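Local coordinates for protein lipoxygenase (Cyanothece sp., PDB 5EK8) that probably inserts molecular oxygen into polyunsaturated fatty acids as a 9R-lipoxygenase, using a non-heme iron held in its helical domain, at residues N256-C261 against D353-E358; Y360-V365 against T567-W572; K454-Y459 against I562-T567. One frame throughout, in Å; residues are numbered along the deposited sequence.

Interaction 1. Residues N256-C261 against D353-E358; sequences NGMNPC and DGEAIE
N259 meets D353 with its amide nitrogen and E358 with its amide oxygen. The amide therefore lies between the two acids, though only one of them bonds to it. ND2 of N259 donates to OD1 of D353 over 2.9 Å, with an N-H...O angle of 150°. The carboxylate receives it on the anti lone pair of OD1, away from its other oxygen. The acceptor lies close to the amide plane, and the two flat groups are only 17° apart. D353 turns CG anti to its backbone N (chi1 176°), which carries OD1 across to the loop. ND2 has a second acceptor in A350 O, one turn back on the same helix. Two bonds thus fix the rotation of the amide.

The other end of the amide makes plain packing. OD1 of N259 rests 3.3 Å from the CG methylene of E358. The E358 carboxylate bends away to a salt bridge with K362. Its OE2 also takes a hydrogen bond from a water at 2.9 Å, and the same water donates to P260 O. This gives the loop a second, indirect tie to the helix.

G354 has no side chain, and the loop comes down on its bare backbone. The methyl CE of M258 sits 3.7 Å from G354 CA, and CB of N259 is 3.9 Å from the same atom. The M258 chain bends to reach this point, with SD passing 4.3 Å from CD of E355. That carboxylate bonds to Q577 and to ND1 of the iron ligand H359, so E355 is a second-shell residue. The loop after helix 247-256 is here docked by an asparagine on helix 337-377, the long iron-bearing helix at the centre of the lipoxygenase catalytic domain.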
ATOM      1  N   ASN A 256     -13.439  -3.090 -15.654  1.00 49.24           N
ATOM      2  CA  ASN A 256     -13.135  -3.952 -14.520  1.00 47.57           C
ATOM      3  C   ASN A 256     -11.674  -4.356 -14.400  1.00 46.32           C
ATOM      4  O   ASN A 256     -11.312  -5.111 -13.499  1.00 42.18           O
ATOM      5  CB  ASN A 256     -14.002  -5.202 -14.597  1.00 44.01           C
ATOM      6  CG  ASN A 256     -15.468  -4.874 -14.795  1.00 46.84           C
ATOM      7  OD1 ASN A 256     -16.063  -4.146 -14.000  1.00 51.36           O
ATOM      8  ND2 ASN A 256     -16.052  -5.392 -15.871  1.00 40.75           N
ATOM      9  N   GLY A 257     -10.838  -3.832 -15.292  1.00 45.65           N
ATOM     10  CA  GLY A 257      -9.427  -4.177 -15.321  1.00 45.86           C
ATOM     11  C   GLY A 257      -8.620  -3.643 -14.151  1.00 49.19           C
ATOM     12  O   GLY A 257      -9.180  -3.115 -13.188  1.00 46.48           O
ATOM     13  N   MET A 258      -7.298  -3.793 -14.248  1.00 52.98           N
ATOM     14  CA  MET A 258      -6.356  -3.338 -13.223  1.00 47.20           C
ATOM     15  C   MET A 258      -6.608  -1.886 -12.861  1.00 46.29           C
ATOM     16  O   MET A 258      -6.613  -1.513 -11.687  1.00 48.30           O
ATOM     17  CB  MET A 258      -4.913  -3.510 -13.705  1.00 46.81           C
ATOM     18  CG  MET A 258      -3.866  -3.247 -12.643  1.00 46.99           C
ATOM     19  SD  MET A 258      -2.344  -2.560 -13.320  1.00 66.60           S
ATOM     20  CE  MET A 258      -2.940  -0.992 -13.954  1.00 44.70           C
ATOM     21  N   ASN A 259      -6.805  -1.076 -13.895  1.00 48.03           N
ATOM     22  CA  ASN A 259      -7.269   0.294 -13.747  1.00 43.14           C
ATOM     23  C   ASN A 259      -8.745   0.345 -14.101  1.00 38.44           C
ATOM     24  O   ASN A 259      -9.101   0.505 -15.266  1.00 37.47           O
ATOM     25  CB  ASN A 259      -6.470   1.244 -14.646  1.00 45.71           C
ATOM     26  CG  ASN A 259      -6.701   2.716 -14.317  1.00 51.10           C
ATOM     27  OD1 ASN A 259      -7.673   3.081 -13.655  1.00 55.33           O
ATOM     28  ND2 ASN A 259      -5.797   3.568 -14.784  1.00 52.13           N
ATOM     29  N   PRO A 260      -9.614   0.189 -13.094  1.00 36.50           N
ATOM     30  CA  PRO A 260     -11.045   0.237 -13.378  1.00 39.81           C
ATOM     31  C   PRO A 260     -11.478   1.685 -13.510  1.00 43.42           C
ATOM     32  O   PRO A 260     -11.606   2.385 -12.505  1.00 44.97           O
ATOM     33  CB  PRO A 260     -11.680  -0.440 -12.155  1.00 37.23           C
ATOM     34  CG  PRO A 260     -10.547  -0.652 -11.157  1.00 36.65           C
ATOM     35  CD  PRO A 260      -9.354   0.110 -11.652  1.00 34.58           C
ATOM     36  N   CYS A 261     -11.692   2.121 -14.745  1.00 44.93           N
ATOM     37  CA  CYS A 261     -11.911   3.529 -15.048  1.00 47.81           C
ATOM     38  C   CYS A 261     -13.220   4.078 -14.488  1.00 50.09           C
ATOM     39  O   CYS A 261     -14.289   3.518 -14.715  1.00 50.96           O
ATOM     40  CB  CYS A 261     -11.867   3.742 -16.564  1.00 47.98           C
ATOM     41  SG  CYS A 261     -10.260   3.352 -17.323  1.00 47.54           S
ATOM     42  N   ASP A 353      -1.021   4.930 -15.798  1.00 44.81           N
ATOM     43  CA  ASP A 353      -1.862   5.683 -14.875  1.00 45.02           C
ATOM     44  C   ASP A 353      -2.322   4.793 -13.731  1.00 44.98           C
ATOM     45  O   ASP A 353      -2.342   5.206 -12.570  1.00 43.21           O
ATOM     46  CB  ASP A 353      -3.076   6.270 -15.592  1.00 44.24           C
ATOM     47  CG  ASP A 353      -4.028   6.968 -14.644  1.00 45.85           C
ATOM     48  OD1 ASP A 353      -5.062   6.377 -14.280  1.00 48.94           O
ATOM     49  OD2 ASP A 353      -3.734   8.108 -14.248  1.00 46.35           O
ATOM     50  N   GLY A 354      -2.691   3.563 -14.078  1.00 40.80           N
ATOM     51  CA  GLY A 354      -3.154   2.594 -13.106  1.00 39.20           C
ATOM     52  C   GLY A 354      -2.105   2.267 -12.067  1.00 40.08           C
ATOM     53  O   GLY A 354      -2.416   2.139 -10.889  1.00 40.43           O
ATOM     54  N   GLU A 355      -0.855   2.132 -12.495  1.00 41.40           N
ATOM     55  CA  GLU A 355       0.215   1.826 -11.557  1.00 43.65           C
ATOM     56  C   GLU A 355       0.578   3.023 -10.690  1.00 39.88           C
ATOM     57  O   GLU A 355       0.741   2.882  -9.481  1.00 40.07           O
ATOM     58  CB  GLU A 355       1.462   1.321 -12.289  1.00 47.26           C
ATOM     59  CG  GLU A 355       1.337  -0.090 -12.837  1.00 52.64           C
ATOM     60  CD  GLU A 355       1.361  -1.163 -11.755  1.00 49.81           C
ATOM     61  OE1 GLU A 355       1.822  -2.286 -12.056  1.00 46.00           O
ATOM     62  OE2 GLU A 355       0.921  -0.894 -10.613  1.00 46.38           O
ATOM     63  N   ALA A 356       0.716   4.190 -11.312  1.00 40.75           N
ATOM     64  CA  ALA A 356       1.021   5.423 -10.579  1.00 37.09           C
ATOM     65  C   ALA A 356      -0.083   5.795  -9.593  1.00 34.89           C
ATOM     66  O   ALA A 356       0.129   5.792  -8.382  1.00 33.32           O
ATOM     67  CB  ALA A 356       1.256   6.570 -11.548  1.00 33.18           C
ATOM     68  N   ILE A 357      -1.262   6.109 -10.122  1.00 33.08           N
ATOM     69  CA  ILE A 357      -2.358   6.612  -9.300  1.00 36.30           C
ATOM     70  C   ILE A 357      -3.138   5.521  -8.555  1.00 35.31           C
ATOM     71  O   ILE A 357      -3.170   5.512  -7.321  1.00 34.81           O
ATOM     72  CB  ILE A 357      -3.376   7.405 -10.139  1.00 31.28           C
ATOM     73  CG1 ILE A 357      -2.679   8.413 -11.051  1.00 31.46           C
ATOM     74  CG2 ILE A 357      -4.371   8.070  -9.228  1.00 25.26           C
ATOM     75  CD1 ILE A 357      -1.964   9.510 -10.320  1.00 38.83           C
ATOM     76  N   GLU A 358      -3.788   4.632  -9.305  1.00 31.03           N
ATOM     77  CA  GLU A 358      -4.688   3.630  -8.728  1.00 36.16           C
ATOM     78  C   GLU A 358      -3.982   2.676  -7.772  1.00 43.01           C
ATOM     79  O   GLU A 358      -4.522   2.297  -6.731  1.00 46.18           O
ATOM     80  CB  GLU A 358      -5.363   2.829  -9.840  1.00 38.71           C
ATOM     81  CG  GLU A 358      -6.092   3.686 -10.848  1.00 43.25           C
ATOM     82  CD  GLU A 358      -7.032   4.662 -10.181  1.00 48.99           C
ATOM     83  OE1 GLU A 358      -6.909   5.883 -10.436  1.00 51.35           O
ATOM     84  OE2 GLU A 358      -7.892   4.201  -9.399  1.00 47.78           O
TER
HETATM   85  O   HOH W   1     -10.541   4.131 -10.503  1.00 37.48           O

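Interaction 2. Residues Y360-V365 against T567-W572; sequences YAKAHV and TLWHTW. With FE2 (Fe (II) ion), chain B.
H364 sets its CG anti to the carbonyl carbon (chi1 -72°), and H570 sets its own anti to the backbone N (chi1 173°). These turns bring the two imidazoles together at the iron. NE2 of H364 and NE2 of H570 each bind it at 2.5 Å. The edge of H570 is directed at the face of H364 in an offset edge-to-face pair, with planes 80° apart. ND1 of H364 donates to OD1 of N398, which helps to fix that ring.

A363 packs against both W569 and the H570 ring. Its CB touches two ring edges, W569 CD1 at 4.0 Å and H570 CD2 at 4.1 Å. K362 runs across W569, with CD 3.6 Å from CZ2. The indole NE1 bonds to E358 O. A leucine in place of W569 would probably leave E358 O without this donor and open a gap beside the K362 methylenes.

H359 and the C-terminal carboxylate of I668 also bind the iron. Histidines from two crossing helices with pi-type turns, joined by the chain terminus, form the characteristic lipoxygenase iron site.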
ATOM      1  N   TYR A 360       0.047   2.543  -6.728  1.00 39.91           N
ATOM      2  CA  TYR A 360       1.051   3.081  -5.817  1.00 42.61           C
ATOM      3  C   TYR A 360       0.547   4.266  -5.001  1.00 40.40           C
ATOM      4  O   TYR A 360       0.734   4.316  -3.786  1.00 40.34           O
ATOM      5  CB  TYR A 360       2.305   3.490  -6.585  1.00 46.60           C
ATOM      6  CG  TYR A 360       3.359   4.118  -5.703  1.00 48.06           C
ATOM      7  CD1 TYR A 360       4.079   3.351  -4.791  1.00 47.14           C
ATOM      8  CD2 TYR A 360       3.636   5.476  -5.782  1.00 47.74           C
ATOM      9  CE1 TYR A 360       5.043   3.930  -3.980  1.00 47.68           C
ATOM     10  CE2 TYR A 360       4.591   6.058  -4.981  1.00 46.67           C
ATOM     11  CZ  TYR A 360       5.292   5.286  -4.085  1.00 49.04           C
ATOM     12  OH  TYR A 360       6.245   5.884  -3.296  1.00 54.91           O
ATOM     13  N   ALA A 361      -0.106   5.213  -5.660  1.00 35.83           N
ATOM     14  CA  ALA A 361      -0.569   6.406  -4.966  1.00 31.83           C
ATOM     15  C   ALA A 361      -1.773   6.128  -4.071  1.00 33.93           C
ATOM     16  O   ALA A 361      -1.729   6.390  -2.867  1.00 37.84           O
ATOM     17  CB  ALA A 361      -0.904   7.493  -5.961  1.00 34.10           C
ATOM     18  N   LYS A 362      -2.845   5.607  -4.663  1.00 32.34           N
ATOM     19  CA  LYS A 362      -4.117   5.462  -3.955  1.00 36.60           C
ATOM     20  C   LYS A 362      -4.105   4.366  -2.899  1.00 39.62           C
ATOM     21  O   LYS A 362      -4.766   4.485  -1.868  1.00 41.82           O
ATOM     22  CB  LYS A 362      -5.255   5.197  -4.944  1.00 34.01           C
ATOM     23  CG  LYS A 362      -6.633   5.183  -4.286  1.00 32.51           C
ATOM     24  CD  LYS A 362      -7.751   4.922  -5.290  1.00 32.59           C
ATOM     25  CE  LYS A 362      -7.799   5.992  -6.367  1.00 24.93           C
ATOM     26  NZ  LYS A 362      -8.979   5.838  -7.255  1.00 25.23           N
ATOM     27  N   ALA A 363      -3.364   3.294  -3.149  1.00 42.23           N
ATOM     28  CA  ALA A 363      -3.350   2.183  -2.208  1.00 39.08           C
ATOM     29  C   ALA A 363      -2.196   2.293  -1.216  1.00 41.18           C
ATOM     30  O   ALA A 363      -2.419   2.381  -0.012  1.00 45.55           O
ATOM     31  CB  ALA A 363      -3.288   0.864  -2.946  1.00 39.71           C
ATOM     32  N   HIS A 364      -0.967   2.293  -1.718  1.00 39.91           N
ATOM     33  CA  HIS A 364       0.201   2.246  -0.845  1.00 44.64           C
ATOM     34  C   HIS A 364       0.381   3.516  -0.029  1.00 48.22           C
ATOM     35  O   HIS A 364       0.277   3.509   1.206  1.00 55.31           O
ATOM     36  CB  HIS A 364       1.462   1.993  -1.668  1.00 48.53           C
ATOM     37  CG  HIS A 364       1.564   0.603  -2.206  1.00 52.54           C
ATOM     38  ND1 HIS A 364       2.291  -0.390  -1.580  1.00 54.60           N
ATOM     39  CD2 HIS A 364       1.027   0.030  -3.308  1.00 54.47           C
ATOM     40  CE1 HIS A 364       2.202  -1.507  -2.275  1.00 52.95           C
ATOM     41  NE2 HIS A 364       1.439  -1.278  -3.331  1.00 54.13           N
ATOM     42  N   VAL A 365       0.661   4.605  -0.733  1.00 43.01           N
ATOM     43  CA  VAL A 365       0.947   5.872  -0.090  1.00 41.42           C
ATOM     44  C   VAL A 365      -0.206   6.336   0.794  1.00 43.85           C
ATOM     45  O   VAL A 365       0.011   6.720   1.942  1.00 53.37           O
ATOM     46  CB  VAL A 365       1.261   6.956  -1.126  1.00 39.18           C
ATOM     47  CG1 VAL A 365       1.579   8.274  -0.424  1.00 36.00           C
ATOM     48  CG2 VAL A 365       2.415   6.515  -2.010  1.00 34.32           C
ATOM     49  N   THR A 567      -7.769  -3.959   1.793  1.00 48.26           N
ATOM     50  CA  THR A 567      -8.180  -5.309   1.414  1.00 46.28           C
ATOM     51  C   THR A 567      -8.592  -5.403  -0.057  1.00 41.28           C
ATOM     52  O   THR A 567      -7.750  -5.635  -0.919  1.00 44.12           O
ATOM     53  CB  THR A 567      -9.339  -5.812   2.288  1.00 46.23           C
ATOM     54  OG1 THR A 567     -10.469  -4.946   2.131  1.00 51.89           O
ATOM     55  CG2 THR A 567      -8.925  -5.846   3.748  1.00 42.08           C
ATOM     56  N   LEU A 568      -9.879  -5.213  -0.341  1.00 34.61           N
ATOM     57  CA  LEU A 568     -10.392  -5.402  -1.697  1.00 34.33           C
ATOM     58  C   LEU A 568      -9.729  -4.532  -2.768  1.00 42.92           C
ATOM     59  O   LEU A 568      -9.365  -5.040  -3.820  1.00 50.51           O
ATOM     60  CB  LEU A 568     -11.900  -5.162  -1.742  1.00 33.33           C
ATOM     61  CG  LEU A 568     -12.465  -5.253  -3.164  1.00 33.54           C
ATOM     62  CD1 LEU A 568     -12.233  -6.647  -3.745  1.00 33.49           C
ATOM     63  CD2 LEU A 568     -13.939  -4.879  -3.214  1.00 31.88           C
ATOM     64  N   TRP A 569      -9.587  -3.235  -2.520  1.00 46.05           N
ATOM     65  CA  TRP A 569      -9.051  -2.338  -3.540  1.00 46.06           C
ATOM     66  C   TRP A 569      -7.647  -2.734  -3.971  1.00 43.59           C
ATOM     67  O   TRP A 569      -7.391  -2.951  -5.158  1.00 45.34           O
ATOM     68  CB  TRP A 569      -9.041  -0.886  -3.050  1.00 42.08           C
ATOM     69  CG  TRP A 569      -8.404   0.033  -4.046  1.00 38.36           C
ATOM     70  CD1 TRP A 569      -7.170   0.615  -3.958  1.00 34.64           C
ATOM     71  CD2 TRP A 569      -8.952   0.445  -5.303  1.00 37.27           C
ATOM     72  NE1 TRP A 569      -6.925   1.376  -5.080  1.00 31.83           N
ATOM     73  CE2 TRP A 569      -8.006   1.290  -5.916  1.00 33.81           C
ATOM     74  CE3 TRP A 569     -10.155   0.189  -5.966  1.00 38.32           C
ATOM     75  CZ2 TRP A 569      -8.228   1.882  -7.158  1.00 36.21           C
ATOM     76  CZ3 TRP A 569     -10.376   0.783  -7.199  1.00 35.26           C
ATOM     77  CH2 TRP A 569      -9.416   1.615  -7.782  1.00 35.11           C
ATOM     78  N   HIS A 570      -6.740  -2.818  -3.007  1.00 41.87           N
ATOM     79  CA  HIS A 570      -5.370  -3.182  -3.314  1.00 44.41           C
ATOM     80  C   HIS A 570      -5.300  -4.575  -3.920  1.00 46.97           C
ATOM     81  O   HIS A 570      -4.496  -4.817  -4.808  1.00 46.11           O
ATOM     82  CB  HIS A 570      -4.490  -3.110  -2.070  1.00 47.10           C
ATOM     83  CG  HIS A 570      -3.109  -3.641  -2.291  1.00 54.18           C
ATOM     84  ND1 HIS A 570      -2.754  -4.934  -1.984  1.00 55.80           N
ATOM     85  CD2 HIS A 570      -2.008  -3.061  -2.823  1.00 56.21           C
ATOM     86  CE1 HIS A 570      -1.485  -5.126  -2.303  1.00 54.32           C
ATOM     87  NE2 HIS A 570      -1.011  -4.006  -2.811  1.00 51.74           N
ATOM     88  N   THR A 571      -6.139  -5.484  -3.432  1.00 48.51           N
ATOM     89  CA  THR A 571      -6.238  -6.823  -4.004  1.00 43.88           C
ATOM     90  C   THR A 571      -6.514  -6.726  -5.492  1.00 44.77           C
ATOM     91  O   THR A 571      -5.815  -7.317  -6.315  1.00 46.99           O
ATOM     92  CB  THR A 571      -7.362  -7.656  -3.348  1.00 40.30           C
ATOM     93  OG1 THR A 571      -6.974  -8.035  -2.026  1.00 43.38           O
ATOM     94  CG2 THR A 571      -7.639  -8.906  -4.160  1.00 37.75           C
ATOM     95  N   TRP A 572      -7.535  -5.948  -5.819  1.00 41.67           N
ATOM     96  CA  TRP A 572      -8.014  -5.826  -7.182  1.00 39.23           C
ATOM     97  C   TRP A 572      -6.956  -5.231  -8.086  1.00 40.10           C
ATOM     98  O   TRP A 572      -6.691  -5.759  -9.164  1.00 39.26           O
ATOM     99  CB  TRP A 572      -9.270  -4.968  -7.233  1.00 34.46           C
ATOM    100  CG  TRP A 572      -9.976  -5.044  -8.547  1.00 33.56           C
ATOM    101  CD1 TRP A 572      -9.561  -4.521  -9.744  1.00 31.74           C
ATOM    102  CD2 TRP A 572     -11.235  -5.670  -8.797  1.00 33.64           C
ATOM    103  NE1 TRP A 572     -10.488  -4.787 -10.724  1.00 32.72           N
ATOM    104  CE2 TRP A 572     -11.524  -5.492 -10.168  1.00 34.42           C
ATOM    105  CE3 TRP A 572     -12.148  -6.364  -7.995  1.00 36.64           C
ATOM    106  CZ2 TRP A 572     -12.684  -5.984 -10.752  1.00 40.60           C
ATOM    107  CZ3 TRP A 572     -13.302  -6.853  -8.576  1.00 43.04           C
ATOM    108  CH2 TRP A 572     -13.558  -6.663  -9.946  1.00 45.69           C
TER
HETATM  109 FE   FE2 B 701       0.895  -3.480  -4.331  1.00 61.35          FE

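Interaction 3. Residues K454-Y459 against I562-T567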
ATOM      1  N   LYS A 454     -20.231  -3.600  -8.825  1.00 52.34           N
ATOM      2  CA  LYS A 454     -21.040  -4.560  -8.082  1.00 54.26           C
ATOM      3  C   LYS A 454     -20.234  -5.154  -6.921  1.00 52.51           C
ATOM      4  O   LYS A 454     -20.665  -5.121  -5.757  1.00 52.69           O
ATOM      5  CB  LYS A 454     -21.541  -5.669  -9.016  1.00 55.16           C
ATOM      6  CG  LYS A 454     -22.477  -5.177 -10.119  1.00 59.25           C
ATOM      7  CD  LYS A 454     -22.491  -6.126 -11.313  1.00 65.74           C
ATOM      8  CE  LYS A 454     -23.731  -7.009 -11.340  1.00 70.01           C
ATOM      9  NZ  LYS A 454     -24.961  -6.230 -11.663  1.00 72.52           N
ATOM     10  N   ALA A 455     -19.053  -5.674  -7.252  1.00 47.96           N
ATOM     11  CA  ALA A 455     -18.154  -6.263  -6.262  1.00 47.86           C
ATOM     12  C   ALA A 455     -17.857  -5.306  -5.108  1.00 51.15           C
ATOM     13  O   ALA A 455     -18.005  -5.652  -3.930  1.00 52.75           O
ATOM     14  CB  ALA A 455     -16.863  -6.686  -6.929  1.00 43.20           C
ATOM     15  N   ALA A 456     -17.456  -4.093  -5.471  1.00 52.44           N
ATOM     16  CA  ALA A 456     -17.071  -3.059  -4.520  1.00 51.19           C
ATOM     17  C   ALA A 456     -18.218  -2.675  -3.594  1.00 53.98           C
ATOM     18  O   ALA A 456     -18.020  -2.527  -2.392  1.00 54.13           O
ATOM     19  CB  ALA A 456     -16.560  -1.832  -5.262  1.00 48.56           C
ATOM     20  N   ASN A 457     -19.416  -2.520  -4.146  1.00 55.47           N
ATOM     21  CA  ASN A 457     -20.568  -2.157  -3.326  1.00 57.08           C
ATOM     22  C   ASN A 457     -20.979  -3.278  -2.372  1.00 58.97           C
ATOM     23  O   ASN A 457     -21.308  -3.021  -1.207  1.00 60.94           O
ATOM     24  CB  ASN A 457     -21.748  -1.758  -4.209  1.00 58.13           C
ATOM     25  CG  ASN A 457     -21.765  -0.273  -4.515  1.00 60.28           C
ATOM     26  OD1 ASN A 457     -22.214   0.535  -3.699  1.00 62.00           O
ATOM     27  ND2 ASN A 457     -21.269   0.097  -5.692  1.00 58.62           N
ATOM     28  N   LEU A 458     -20.949  -4.517  -2.861  1.00 53.95           N
ATOM     29  CA  LEU A 458     -21.214  -5.676  -2.012  1.00 51.24           C
ATOM     30  C   LEU A 458     -20.246  -5.705  -0.829  1.00 52.09           C
ATOM     31  O   LEU A 458     -20.654  -5.807   0.344  0.83 53.25           O
ATOM     32  CB  LEU A 458     -21.092  -6.967  -2.818  1.00 51.54           C
ATOM     33  CG  LEU A 458     -22.073  -8.103  -2.514  0.35 50.69           C
ATOM     34  CD1 LEU A 458     -21.740  -9.305  -3.380  0.72 49.44           C
ATOM     35  CD2 LEU A 458     -22.080  -8.482  -1.034  1.00 50.59           C
ATOM     36  N   TYR A 459     -18.958  -5.597  -1.146  1.00 52.10           N
ATOM     37  CA  TYR A 459     -17.926  -5.589  -0.116  1.00 52.92           C
ATOM     38  C   TYR A 459     -18.127  -4.436   0.856  1.00 58.53           C
ATOM     39  O   TYR A 459     -17.914  -4.581   2.058  1.00 60.88           O
ATOM     40  CB  TYR A 459     -16.532  -5.502  -0.735  1.00 48.84           C
ATOM     41  CG  TYR A 459     -15.435  -5.785   0.261  1.00 45.41           C
ATOM     42  CD1 TYR A 459     -15.365  -7.015   0.901  1.00 41.58           C
ATOM     43  CD2 TYR A 459     -14.478  -4.826   0.570  1.00 43.10           C
ATOM     44  CE1 TYR A 459     -14.375  -7.288   1.817  1.00 41.68           C
ATOM     45  CE2 TYR A 459     -13.478  -5.087   1.489  1.00 41.40           C
ATOM     46  CZ  TYR A 459     -13.432  -6.326   2.111  1.00 43.13           C
ATOM     47  OH  TYR A 459     -12.444  -6.618   3.028  1.00 42.03           O
ATOM     48  N   ILE A 562     -10.279   2.736   5.330  1.00 45.77           N
ATOM     49  CA  ILE A 562      -9.032   2.012   5.541  1.00 43.70           C
ATOM     50  C   ILE A 562      -9.159   0.545   5.150  1.00 47.34           C
ATOM     51  O   ILE A 562      -8.397   0.046   4.316  1.00 46.22           O
ATOM     52  CB  ILE A 562      -8.576   2.100   7.012  1.00 42.38           C
ATOM     53  CG1 ILE A 562      -8.227   3.544   7.377  1.00 42.30           C
ATOM     54  CG2 ILE A 562      -7.388   1.175   7.264  1.00 42.39           C
ATOM     55  CD1 ILE A 562      -8.025   3.764   8.868  1.00 40.32           C
ATOM     56  N   ILE A 563     -10.137  -0.134   5.743  1.00 47.60           N
ATOM     57  CA  ILE A 563     -10.334  -1.554   5.483  1.00 45.26           C
ATOM     58  C   ILE A 563     -10.592  -1.801   4.006  1.00 46.33           C
ATOM     59  O   ILE A 563     -10.045  -2.738   3.425  1.00 51.00           O
ATOM     60  CB  ILE A 563     -11.497  -2.131   6.311  1.00 43.02           C
ATOM     61  CG1 ILE A 563     -11.155  -2.099   7.800  1.00 40.09           C
ATOM     62  CG2 ILE A 563     -11.792  -3.559   5.887  1.00 38.98           C
ATOM     63  CD1 ILE A 563     -12.273  -2.576   8.694  1.00 36.27           C
ATOM     64  N   PHE A 564     -11.403  -0.946   3.390  1.00 44.00           N
ATOM     65  CA  PHE A 564     -11.732  -1.118   1.979  1.00 42.26           C
ATOM     66  C   PHE A 564     -10.497  -1.065   1.108  1.00 43.20           C
ATOM     67  O   PHE A 564     -10.308  -1.917   0.238  1.00 44.43           O
ATOM     68  CB  PHE A 564     -12.725  -0.064   1.498  1.00 40.33           C
ATOM     69  CG  PHE A 564     -13.131  -0.234   0.057  1.00 42.89           C
ATOM     70  CD1 PHE A 564     -12.457   0.431  -0.960  1.00 46.91           C
ATOM     71  CD2 PHE A 564     -14.182  -1.072  -0.281  1.00 40.07           C
ATOM     72  CE1 PHE A 564     -12.831   0.270  -2.285  1.00 47.81           C
ATOM     73  CE2 PHE A 564     -14.565  -1.235  -1.604  1.00 43.53           C
ATOM     74  CZ  PHE A 564     -13.885  -0.565  -2.607  1.00 46.75           C
ATOM     75  N   HIS A 565      -9.650  -0.068   1.333  1.00 43.29           N
ATOM     76  CA  HIS A 565      -8.506   0.088   0.446  1.00 44.78           C
ATOM     77  C   HIS A 565      -7.347  -0.853   0.759  1.00 46.96           C
ATOM     78  O   HIS A 565      -6.561  -1.177  -0.128  1.00 47.02           O
ATOM     79  CB  HIS A 565      -8.042   1.539   0.455  1.00 39.58           C
ATOM     80  CG  HIS A 565      -8.989   2.453  -0.253  1.00 40.12           C
ATOM     81  ND1 HIS A 565     -10.090   3.009   0.367  1.00 42.01           N
ATOM     82  CD2 HIS A 565      -9.038   2.863  -1.542  1.00 39.31           C
ATOM     83  CE1 HIS A 565     -10.758   3.743  -0.504  1.00 41.44           C
ATOM     84  NE2 HIS A 565     -10.141   3.671  -1.670  1.00 41.07           N
ATOM     85  N   THR A 566      -7.245  -1.305   2.003  1.00 47.10           N
ATOM     86  CA  THR A 566      -6.168  -2.217   2.368  1.00 45.95           C
ATOM     87  C   THR A 566      -6.488  -3.660   1.984  1.00 49.33           C
ATOM     88  O   THR A 566      -5.586  -4.492   1.877  1.00 52.79           O
ATOM     89  CB  THR A 566      -5.865  -2.164   3.873  1.00 41.91           C
ATOM     90  OG1 THR A 566      -7.087  -2.315   4.609  1.00 44.93           O
ATOM     91  CG2 THR A 566      -5.198  -0.847   4.230  1.00 32.32           C
ATOM     92  N   THR A 567      -7.769  -3.959   1.793  1.00 48.26           N
ATOM     93  CA  THR A 567      -8.180  -5.309   1.414  1.00 46.28           C
ATOM     94  C   THR A 567      -8.592  -5.403  -0.057  1.00 41.28           C
ATOM     95  O   THR A 567      -7.750  -5.635  -0.919  1.00 44.12           O
ATOM     96  CB  THR A 567      -9.339  -5.812   2.288  1.00 46.23           C
ATOM     97  OG1 THR A 567     -10.469  -4.946   2.131  1.00 51.89           O
ATOM     98  CG2 THR A 567      -8.925  -5.846   3.748  1.00 42.08           C
TER
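Y459 overlaps F564 at its rim, with CD2 of the tyrosine 3.9 Å from CD2 of the phenylalanine. The F564 atom lies in the plane of the tyrosine ring, at its edge. The two side chains run obliquely to each other. Y459 holds CG anti to its backbone N (chi1 -168°), and this sends the ring across to helix 549-574.

The phenol then reaches past F564 to T567. Y459 OH donates to T567 OG1 over 2.7 Å, and the threonine oxygen lies at the edge of the tyrosine ring, near its plane. T567 OG1 in turn donates to I563 O at 2.6 Å, so a short chain of bonds runs from the phenol into the backbone. I563 O also accepts from T567 N. The two donors come from opposite faces of its carbonyl plane. Beside them, CG2 of I563 lies 4.2 Å from OH of Y459.

A456 packs at the far end of F564. Its CB sits in the ring plane, 4.0 Å from CZ. W440 also meets the F564 ring, while L568, one turn beyond F564, packs against Y459.

Helices 451-473 and 549-574 are thus joined by an aromatic contact and one buried polar chain. The threonine bond back to the carbonyl four residues earlier is a common helix feature, here within the helical bundle of the lipoxygenase catalytic domain.

All three contacts are buried. Interaction 2 lies nearest the centre of the chain, and interactions 1 and 3 lie farther out. Interactions 1 and 2 share helix 337-377. Interactions 2 and 3 share helix 549-574 and the residue T567. Interactions 1 and 3 do not touch. P260 packs on W569 and W572, so the loop of interaction 1 also rests on the second helix of interaction 2. The chemistry follows the place. Metal bonds and aromatic packing join two helices at the iron. A loop is held on a helix by an amide, a carboxylate and a water. Interaction 3, farther from the metal, combines apolar packing with hydroxyl bonds.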